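Local coordinates for hypothetical protein SMU.776 (Streptococcus mutans, PDB 2B78) that probably methylates RNA with S-adenosyl-L-methionine as methyl donor, joining a PUA-like domain to a Rossmann-like methyltransferase domain, at residues M192-R203 and Y222-A230; N179-L187 and L250-N258. All blocks are in the same frame, centred on the assembly; numbering follows the deposited sequence.

Interaction 1. Residues M192-R203 and Y222-A230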
loop_
_atom_site.group_PDB
_atom_site.type_symbol
_atom_site.label_atom_id
_atom_site.label_comp_id
_atom_site.label_asym_id
_atom_site.label_seq_id
_atom_site.Cartn_x
_atom_site.Cartn_y
_atom_site.Cartn_z
ATOM N N MET A 192 6.723 -2.118 -8.793
ATOM C CA MET A 192 6.234 -3.074 -7.806
ATOM C C MET A 192 7.242 -4.159 -7.464
ATOM O O MET A 192 8.214 -4.364 -8.187
ATOM C CB MET A 192 4.918 -3.676 -8.296
ATOM C CG MET A 192 3.882 -2.596 -8.602
ATOM S SD MET A 192 2.335 -3.269 -9.217
ATOM C CE MET A 192 2.899 -3.863 -10.852
ATOM N N THR A 193 6.985 -4.860 -6.362
ATOM C CA THR A 193 7.884 -5.888 -5.860
ATOM C C THR A 193 7.361 -7.317 -5.829
ATOM O O THR A 193 8.036 -8.194 -5.298
ATOM C CB THR A 193 8.286 -5.555 -4.433
ATOM O OG1 THR A 193 7.127 -5.675 -3.594
ATOM C CG2 THR A 193 8.821 -4.146 -4.350
ATOM N N GLY A 194 6.163 -7.559 -6.354
ATOM C CA GLY A 194 5.626 -8.913 -6.338
ATOM C C GLY A 194 4.632 -9.120 -5.213
ATOM O O GLY A 194 3.942 -10.139 -5.160
ATOM N N ILE A 195 4.575 -8.168 -4.289
ATOM C CA ILE A 195 3.643 -8.267 -3.181
ATOM C C ILE A 195 3.374 -6.890 -2.584
ATOM O O ILE A 195 4.202 -5.971 -2.697
ATOM C CB ILE A 195 4.179 -9.223 -2.075
ATOM C CG1 ILE A 195 3.074 -9.503 -1.046
ATOM C CG2 ILE A 195 5.363 -8.588 -1.349
ATOM C CD1 ILE A 195 3.398 -10.649 -0.086
ATOM N N PHE A 196 2.196 -6.728 -1.991
ATOM C CA PHE A 196 1.860 -5.474 -1.331
ATOM C C PHE A 196 1.815 -5.819 0.141
ATOM O O PHE A 196 0.885 -6.471 0.619
ATOM C CB PHE A 196 0.520 -4.932 -1.828
ATOM C CG PHE A 196 0.631 -4.189 -3.133
ATOM C CD1 PHE A 196 1.032 -2.853 -3.153
ATOM C CD2 PHE A 196 0.419 -4.843 -4.338
ATOM C CE1 PHE A 196 1.228 -2.180 -4.359
ATOM C CE2 PHE A 196 0.613 -4.182 -5.552
ATOM C CZ PHE A 196 1.019 -2.846 -5.559
ATOM N N LEU A 197 2.851 -5.395 0.852
ATOM C CA LEU A 197 2.982 -5.692 2.266
ATOM C C LEU A 197 1.854 -5.171 3.133
ATOM O O LEU A 197 1.567 -5.751 4.181
ATOM C CB LEU A 197 4.328 -5.160 2.790
ATOM C CG LEU A 197 5.595 -5.739 2.132
ATOM C CD1 LEU A 197 6.827 -5.090 2.746
ATOM C CD2 LEU A 197 5.653 -7.245 2.331
ATOM N N ASP A 198 1.209 -4.084 2.716
ATOM C CA ASP A 198 0.125 -3.539 3.526
ATOM C C ASP A 198 -1.077 -4.470 3.681
ATOM O O ASP A 198 -1.898 -4.275 4.568
ATOM C CB ASP A 198 -0.330 -2.165 2.996
ATOM C CG ASP A 198 -0.645 -2.171 1.509
ATOM O OD1 ASP A 198 -1.298 -3.113 1.030
ATOM O OD2 ASP A 198 -0.239 -1.206 0.820
ATOM N N GLN A 199 -1.183 -5.496 2.845
ATOM C CA GLN A 199 -2.310 -6.429 2.960
ATOM C C GLN A 199 -1.991 -7.673 3.794
ATOM O O GLN A 199 -2.722 -8.680 3.754
ATOM C CB GLN A 199 -2.774 -6.840 1.561
ATOM C CG GLN A 199 -3.102 -5.634 0.702
ATOM C CD GLN A 199 -3.533 -5.989 -0.699
ATOM O OE1 GLN A 199 -2.798 -6.648 -1.442
ATOM N NE2 GLN A 199 -4.732 -5.541 -1.081
ATOM N N ARG A 200 -0.913 -7.588 4.568
ATOM C CA ARG A 200 -0.461 -8.705 5.400
ATOM C C ARG A 200 -1.504 -9.285 6.338
ATOM O O ARG A 200 -1.583 -10.495 6.512
ATOM C CB ARG A 200 0.746 -8.285 6.239
ATOM C CG ARG A 200 1.204 -9.358 7.230
ATOM C CD ARG A 200 2.495 -8.956 7.931
ATOM N NE ARG A 200 2.291 -7.807 8.802
ATOM C CZ ARG A 200 2.626 -6.551 8.515
ATOM N NH1 ARG A 200 3.201 -6.244 7.365
ATOM N NH2 ARG A 200 2.369 -5.597 9.396
ATOM N N GLN A 201 -2.294 -8.427 6.966
ATOM C CA GLN A 201 -3.278 -8.928 7.912
ATOM C C GLN A 201 -4.476 -9.561 7.210
ATOM O O GLN A 201 -5.166 -10.389 7.790
ATOM C CB GLN A 201 -3.685 -7.801 8.873
ATOM C CG GLN A 201 -2.444 -7.176 9.539
ATOM C CD GLN A 201 -2.764 -6.170 10.622
ATOM O OE1 GLN A 201 -3.889 -5.679 10.727
ATOM N NE2 GLN A 201 -1.762 -5.840 11.427
ATOM N N VAL A 202 -4.707 -9.199 5.951
ATOM C CA VAL A 202 -5.811 -9.792 5.201
ATOM C C VAL A 202 -5.363 -11.199 4.813
ATOM O O VAL A 202 -6.144 -12.156 4.887
ATOM C CB VAL A 202 -6.141 -8.993 3.916
ATOM C CG1 VAL A 202 -7.342 -9.617 3.226
ATOM C CG2 VAL A 202 -6.439 -7.535 4.256
ATOM N N ARG A 203 -4.102 -11.322 4.392
ATOM C CA ARG A 203 -3.556 -12.626 4.035
ATOM C C ARG A 203 -3.492 -13.502 5.287
ATOM O O ARG A 203 -3.665 -14.713 5.201
ATOM C CB ARG A 203 -2.167 -12.493 3.402
ATOM C CG ARG A 203 -2.200 -11.999 1.957
ATOM C CD ARG A 203 -0.829 -12.046 1.296
ATOM N NE ARG A 203 0.094 -11.064 1.873
ATOM C CZ ARG A 203 0.207 -9.808 1.457
ATOM N NH1 ARG A 203 -0.540 -9.369 0.453
ATOM N NH2 ARG A 203 1.064 -8.989 2.050
ATOM N N TYR A 222 -2.704 -10.032 -9.467
ATOM C CA TYR A 222 -1.331 -9.517 -9.547
ATOM C C TYR A 222 -0.337 -10.677 -9.537
ATOM O O TYR A 222 0.121 -11.103 -10.611
ATOM C CB TYR A 222 -1.049 -8.505 -8.418
ATOM C CG TYR A 222 0.366 -7.961 -8.440
ATOM C CD1 TYR A 222 0.999 -7.649 -9.643
ATOM C CD2 TYR A 222 1.100 -7.829 -7.258
ATOM C CE1 TYR A 222 2.340 -7.230 -9.667
ATOM C CE2 TYR A 222 2.435 -7.417 -7.273
ATOM C CZ TYR A 222 3.046 -7.125 -8.478
ATOM O OH TYR A 222 4.373 -6.769 -8.494
ATOM N N THR A 223 0.010 -11.195 -8.355
ATOM C CA THR A 223 0.895 -12.348 -8.291
ATOM C C THR A 223 0.211 -13.435 -7.464
ATOM O O THR A 223 0.838 -14.395 -7.012
ATOM C CB THR A 223 2.288 -12.017 -7.698
ATOM O OG1 THR A 223 2.163 -11.609 -6.331
ATOM C CG2 THR A 223 2.947 -10.916 -8.508
ATOM N N ALA A 224 -1.096 -13.269 -7.287
ATOM C CA ALA A 224 -1.926 -14.225 -6.559
ATOM C C ALA A 224 -1.513 -14.463 -5.109
ATOM O O ALA A 224 -1.680 -15.570 -4.592
ATOM C CB ALA A 224 -1.950 -15.550 -7.310
ATOM N N ALA A 225 -0.977 -13.438 -4.447
ATOM C CA ALA A 225 -0.580 -13.614 -3.052
ATOM C C ALA A 225 -1.782 -13.992 -2.165
ATOM O O ALA A 225 -1.620 -14.732 -1.191
ATOM C CB ALA A 225 0.091 -12.346 -2.526
ATOM N N PHE A 226 -2.978 -13.485 -2.476
ATOM C CA PHE A 226 -4.173 -13.832 -1.678
ATOM C C PHE A 226 -4.547 -15.294 -1.905
ATOM O O PHE A 226 -5.041 -15.975 -1.002
ATOM C CB PHE A 226 -5.391 -12.981 -2.065
ATOM C CG PHE A 226 -5.381 -11.581 -1.525
ATOM C CD1 PHE A 226 -5.181 -11.330 -0.171
ATOM C CD2 PHE A 226 -5.630 -10.505 -2.379
ATOM C CE1 PHE A 226 -5.233 -10.025 0.325
ATOM C CE2 PHE A 226 -5.686 -9.203 -1.896
ATOM C CZ PHE A 226 -5.487 -8.960 -0.539
ATOM N N SER A 227 -4.324 -15.770 -3.128
ATOM C CA SER A 227 -4.651 -17.141 -3.475
ATOM C C SER A 227 -3.764 -18.139 -2.741
ATOM O O SER A 227 -4.250 -19.156 -2.228
ATOM C CB SER A 227 -4.523 -17.332 -4.985
ATOM O OG SER A 227 -5.418 -16.466 -5.654
ATOM N N VAL A 228 -2.466 -17.850 -2.678
ATOM C CA VAL A 228 -1.541 -18.731 -1.978
ATOM C C VAL A 228 -1.872 -18.740 -0.480
ATOM O O VAL A 228 -1.818 -19.785 0.167
ATOM C CB VAL A 228 -0.054 -18.301 -2.222
ATOM C CG1 VAL A 228 0.248 -16.987 -1.525
ATOM C CG2 VAL A 228 0.891 -19.392 -1.746
ATOM N N ALA A 229 -2.241 -17.581 0.059
ATOM C CA ALA A 229 -2.606 -17.461 1.475
ATOM C C ALA A 229 -3.823 -18.345 1.757
ATOM O O ALA A 229 -3.847 -19.138 2.711
ATOM C CB ALA A 229 -2.929 -15.994 1.812
ATOM N N ALA A 230 -4.840 -18.209 0.916
ATOM C CA ALA A 230 -6.049 -19.008 1.068
ATOM C C ALA A 230 -5.733 -20.504 0.952
ATOM O O ALA A 230 -6.283 -21.321 1.692
ATOM C CB ALA A 230 -7.069 -18.596 0.014
#
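The backbones of M192-R203 and Y222-A230 approach at three places, G194 beside T223 with CA atoms 6.2 Å apart, I195 beside A225, and R203 beside A229 at 5.6 Å; each segment runs from loop into helix, with Q199 and A224 at the N-cap positions. G194 is held through both backbone N and O: the N donates to Y222 OH (2.9 Å, rather bent at 131°), and the O accepts from T223 OG1 (2.6 Å), tilted from the carbonyl plane. The positive phi of G194 suits a residue without a CB, and the Y222 ring lies close against its backbone. With CG anti to the backbone N (chi1 179°), Y222 extends across to the loop, where M192 meets it from the opposite direction. M192 SD lies 4.4 Å from the ring centroid, an oblique Met-aromatic contact, and the bend at chi3 brings CE to 3.6 Å from Y222 CE1. The F196 and Y222 rings form an oblique pair, planes 56° apart, F196 CE2 nearest Y222 CD2. Further along, F226 packs around the start of helix 200-210: V202 CG1 lies 3.6 Å from F226 CE1, R203 CG touches F226 CD1, and the Q199 amide, hydrogen-bonded to D292, brings NE2 to the ring's edge. The small A229 lets its CB meet R203 CB at 3.9 Å. R203 turns NH1 and NH2 end-on to F196 O, while its NE pairs with E178. This packing belongs to the Rossmann-like methyltransferase domain, where Y222 N bonds D242, a residue that binds S-adenosyl-L-homocysteine.

Interaction 2. Residues N179-L187 and L250-N258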
loop_
_atom_site.group_PDB
_atom_site.type_symbol
_atom_site.label_atom_id
_atom_site.label_comp_id
_atom_site.label_asym_id
_atom_site.label_seq_id
_atom_site.Cartn_x
_atom_site.Cartn_y
_atom_site.Cartn_z
ATOM N N ASN A 179 3.835 -13.910 7.960
ATOM C CA ASN A 179 2.868 -14.713 8.695
ATOM C C ASN A 179 3.329 -16.162 8.681
ATOM O O ASN A 179 2.523 -17.085 8.775
ATOM C CB ASN A 179 1.487 -14.607 8.051
ATOM C CG ASN A 179 0.903 -13.216 8.143
ATOM O OD1 ASN A 179 0.318 -12.714 7.179
ATOM N ND2 ASN A 179 1.041 -12.587 9.304
ATOM N N GLY A 180 4.630 -16.369 8.530
ATOM C CA GLY A 180 5.139 -17.728 8.524
ATOM C C GLY A 180 5.093 -18.502 7.223
ATOM O O GLY A 180 5.406 -19.690 7.218
ATOM N N ILE A 181 4.682 -17.872 6.128
ATOM C CA ILE A 181 4.670 -18.568 4.840
ATOM C C ILE A 181 5.538 -17.780 3.856
ATOM O O ILE A 181 5.816 -16.586 4.066
ATOM C CB ILE A 181 3.233 -18.787 4.289
ATOM C CG1 ILE A 181 2.625 -17.481 3.809
ATOM C CG2 ILE A 181 2.348 -19.413 5.385
ATOM C CD1 ILE A 181 1.392 -17.701 2.933
ATOM N N SER A 182 5.993 -18.444 2.797
ATOM C CA SER A 182 6.886 -17.809 1.826
ATOM C C SER A 182 6.215 -17.118 0.657
ATOM O O SER A 182 5.162 -17.549 0.186
ATOM C CB SER A 182 7.876 -18.845 1.274
ATOM O OG SER A 182 8.655 -19.412 2.313
ATOM N N TYR A 183 6.856 -16.048 0.185
ATOM C CA TYR A 183 6.386 -15.270 -0.952
ATOM C C TYR A 183 7.608 -14.878 -1.784
ATOM O O TYR A 183 8.648 -14.510 -1.235
ATOM C CB TYR A 183 5.687 -13.991 -0.485
ATOM C CG TYR A 183 4.375 -14.223 0.223
ATOM C CD1 TYR A 183 3.210 -14.473 -0.496
ATOM C CD2 TYR A 183 4.304 -14.203 1.610
ATOM C CE1 TYR A 183 1.990 -14.701 0.154
ATOM C CE2 TYR A 183 3.095 -14.431 2.271
ATOM C CZ TYR A 183 1.944 -14.678 1.531
ATOM O OH TYR A 183 0.749 -14.886 2.179
ATOM N N ASN A 184 7.463 -14.958 -3.100
ATOM C CA ASN A 184 8.521 -14.620 -4.045
ATOM C C ASN A 184 8.450 -13.130 -4.396
ATOM O O ASN A 184 7.412 -12.630 -4.840
ATOM C CB ASN A 184 8.372 -15.485 -5.310
ATOM C CG ASN A 184 9.355 -15.107 -6.410
ATOM O OD1 ASN A 184 9.069 -14.257 -7.260
ATOM N ND2 ASN A 184 10.523 -15.735 -6.401
ATOM N N VAL A 185 9.557 -12.423 -4.182
ATOM C CA VAL A 185 9.616 -10.995 -4.468
ATOM C C VAL A 185 10.821 -10.627 -5.327
ATOM O O VAL A 185 11.739 -11.435 -5.533
ATOM C CB VAL A 185 9.657 -10.149 -3.160
ATOM C CG1 VAL A 185 8.432 -10.461 -2.294
ATOM C CG2 VAL A 185 10.937 -10.424 -2.387
ATOM N N PHE A 186 10.808 -9.393 -5.817
ATOM C CA PHE A 186 11.874 -8.872 -6.664
ATOM C C PHE A 186 11.985 -7.379 -6.366
ATOM O O PHE A 186 10.968 -6.697 -6.242
ATOM C CB PHE A 186 11.550 -9.152 -8.146
ATOM C CG PHE A 186 10.100 -8.933 -8.528
ATOM C CD1 PHE A 186 9.665 -7.697 -9.015
ATOM C CD2 PHE A 186 9.180 -9.968 -8.422
ATOM C CE1 PHE A 186 8.328 -7.503 -9.393
ATOM C CE2 PHE A 186 7.841 -9.788 -8.794
ATOM C CZ PHE A 186 7.415 -8.555 -9.281
ATOM N N LEU A 187 13.213 -6.872 -6.251
ATOM C CA LEU A 187 13.426 -5.475 -5.890
ATOM C C LEU A 187 13.885 -4.518 -6.973
ATOM O O LEU A 187 13.927 -3.307 -6.736
ATOM C CB LEU A 187 14.425 -5.383 -4.729
ATOM C CG LEU A 187 14.010 -6.003 -3.400
ATOM C CD1 LEU A 187 15.062 -5.676 -2.349
ATOM C CD2 LEU A 187 12.644 -5.458 -2.991
ATOM N N LEU A 250 5.033 -15.399 -11.888
ATOM C CA LEU A 250 5.136 -14.742 -10.580
ATOM C C LEU A 250 4.184 -15.328 -9.558
ATOM O O LEU A 250 4.441 -15.272 -8.359
ATOM C CB LEU A 250 4.869 -13.242 -10.705
ATOM C CG LEU A 250 5.817 -12.468 -11.624
ATOM C CD1 LEU A 250 5.485 -10.992 -11.563
ATOM C CD2 LEU A 250 7.255 -12.707 -11.188
ATOM N N SER A 251 3.068 -15.873 -10.025
ATOM C CA SER A 251 2.110 -16.477 -9.117
ATOM C C SER A 251 2.582 -17.882 -8.755
ATOM O O SER A 251 2.504 -18.300 -7.599
ATOM C CB SER A 251 0.722 -16.526 -9.772
ATOM O OG SER A 251 0.251 -15.217 -10.033
ATOM N N LEU A 252 3.084 -18.605 -9.749
ATOM C CA LEU A 252 3.574 -19.965 -9.548
ATOM C C LEU A 252 4.701 -20.016 -8.512
ATOM O O LEU A 252 4.831 -20.990 -7.743
ATOM C CB LEU A 252 4.079 -20.535 -10.886
ATOM C CG LEU A 252 3.043 -20.761 -11.991
ATOM C CD1 LEU A 252 3.733 -21.123 -13.315
ATOM C CD2 LEU A 252 2.088 -21.865 -11.562
ATOM N N ALA A 253 5.509 -18.960 -8.496
ATOM C CA ALA A 253 6.641 -18.860 -7.585
ATOM C C ALA A 253 6.252 -18.957 -6.115
ATOM O O ALA A 253 6.989 -19.538 -5.327
ATOM C CB ALA A 253 7.394 -17.574 -7.832
ATOM N N HIS A 254 5.117 -18.377 -5.744
ATOM C CA HIS A 254 4.659 -18.429 -4.351
ATOM C C HIS A 254 4.195 -19.845 -4.011
ATOM O O HIS A 254 4.533 -20.395 -2.956
ATOM C CB HIS A 254 3.477 -17.478 -4.135
ATOM C CG HIS A 254 3.799 -16.036 -4.366
ATOM N ND1 HIS A 254 2.888 -15.150 -4.903
ATOM C CD2 HIS A 254 4.909 -15.314 -4.097
ATOM C CE1 HIS A 254 3.425 -13.944 -4.953
ATOM N NE2 HIS A 254 4.654 -14.018 -4.467
ATOM N N PHE A 255 3.408 -20.429 -4.908
ATOM C CA PHE A 255 2.885 -21.768 -4.696
ATOM C C PHE A 255 4.013 -22.779 -4.579
ATOM O O PHE A 255 3.958 -23.676 -3.741
ATOM C CB PHE A 255 1.931 -22.152 -5.836
ATOM C CG PHE A 255 0.543 -21.576 -5.681
ATOM C CD1 PHE A 255 -0.394 -22.192 -4.853
ATOM C CD2 PHE A 255 0.185 -20.406 -6.341
ATOM C CE1 PHE A 255 -1.676 -21.645 -4.684
ATOM C CE2 PHE A 255 -1.091 -19.848 -6.182
ATOM C CZ PHE A 255 -2.023 -20.470 -5.352
ATOM N N GLU A 256 5.038 -22.612 -5.412
ATOM C CA GLU A 256 6.197 -23.497 -5.405
ATOM C C GLU A 256 6.980 -23.371 -4.092
ATOM O O GLU A 256 7.413 -24.371 -3.512
ATOM C CB GLU A 256 7.104 -23.153 -6.592
ATOM C CG GLU A 256 8.440 -23.901 -6.637
ATOM C CD GLU A 256 8.270 -25.414 -6.714
ATOM O OE1 GLU A 256 7.500 -25.889 -7.577
ATOM O OE2 GLU A 256 8.914 -26.130 -5.916
ATOM N N ALA A 257 7.150 -22.136 -3.629
ATOM C CA ALA A 257 7.897 -21.858 -2.398
ATOM C C ALA A 257 7.251 -22.517 -1.199
ATOM O O ALA A 257 7.926 -22.829 -0.217
ATOM C CB ALA A 257 7.982 -20.359 -2.167
ATOM N N ASN A 258 5.938 -22.720 -1.274
ATOM C CA ASN A 258 5.202 -23.339 -0.181
ATOM C C ASN A 258 4.864 -24.796 -0.465
ATOM O O ASN A 258 4.044 -25.403 0.222
ATOM C CB ASN A 258 3.942 -22.526 0.106
ATOM C CG ASN A 258 4.263 -21.118 0.574
ATOM O OD1 ASN A 258 4.044 -20.141 -0.146
ATOM N ND2 ASN A 258 4.805 -21.010 1.786
#
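H254 reaches from helix 250-257 to strand 181-185, its NE2 donating to N184 O over 3.1 Å. This is strand-on-helix packing within the methyltransferase domain: the axes approach to 6.7 Å and run roughly antiparallel, at 151°. Y183 meets the same imidazole in a T-shaped contact, its edge turned to the H254 face with the planes 76° apart and CD1 above the ring centre. A flat ring suits this place, since it can set its C-H edge on the imidazole face and leave the nitrogens to other partners. Small residues on the helix let the strand come close: A253 CB lies 3.4 Å from N184 CB, and A257 CB packs 3.8 Å from S182 CB. N258, just past the helix end, sets its side-chain amide beside the S182 backbone. In the second shell, H254 ND1 is in a weak hydrogen bond with T223 O, so both imidazole nitrogens have partners and the ring's rotation is probably fixed. V228 and A229 back Y183, and Y183 pairs through its backbone with I176 of the neighbouring strand. At the other end, F186, with CG between its backbone N and carbonyl carbon (chi1 41°), crosses branched L250 at about a right angle and places CE2 3.8 Å from both L250 CD1 and CD2.

Overall arrangement
After the N-terminal PUA-like region and a second, five-stranded sheet, the chain reaches hairpin 174-185, whose second strand is 181-185, and then the loop and helix start of 192-203. Strand 215-219 follows, and 222-230 returns to close interaction 1, a short loop with 18 residues between its segments. After strand 237-242, helix 247-257 comes back to strand 181-185 and closes interaction 2, so interaction 1 is nested inside the larger loop. Their centres are 9 Å apart and they touch: T193 O probably accepts from F186 N, and T223 O lies within probable hydrogen-bonding distance of S251 OG. Together they tie the hairpin to helices 200-210, 225-232 and 247-257 of the methyltransferase domain.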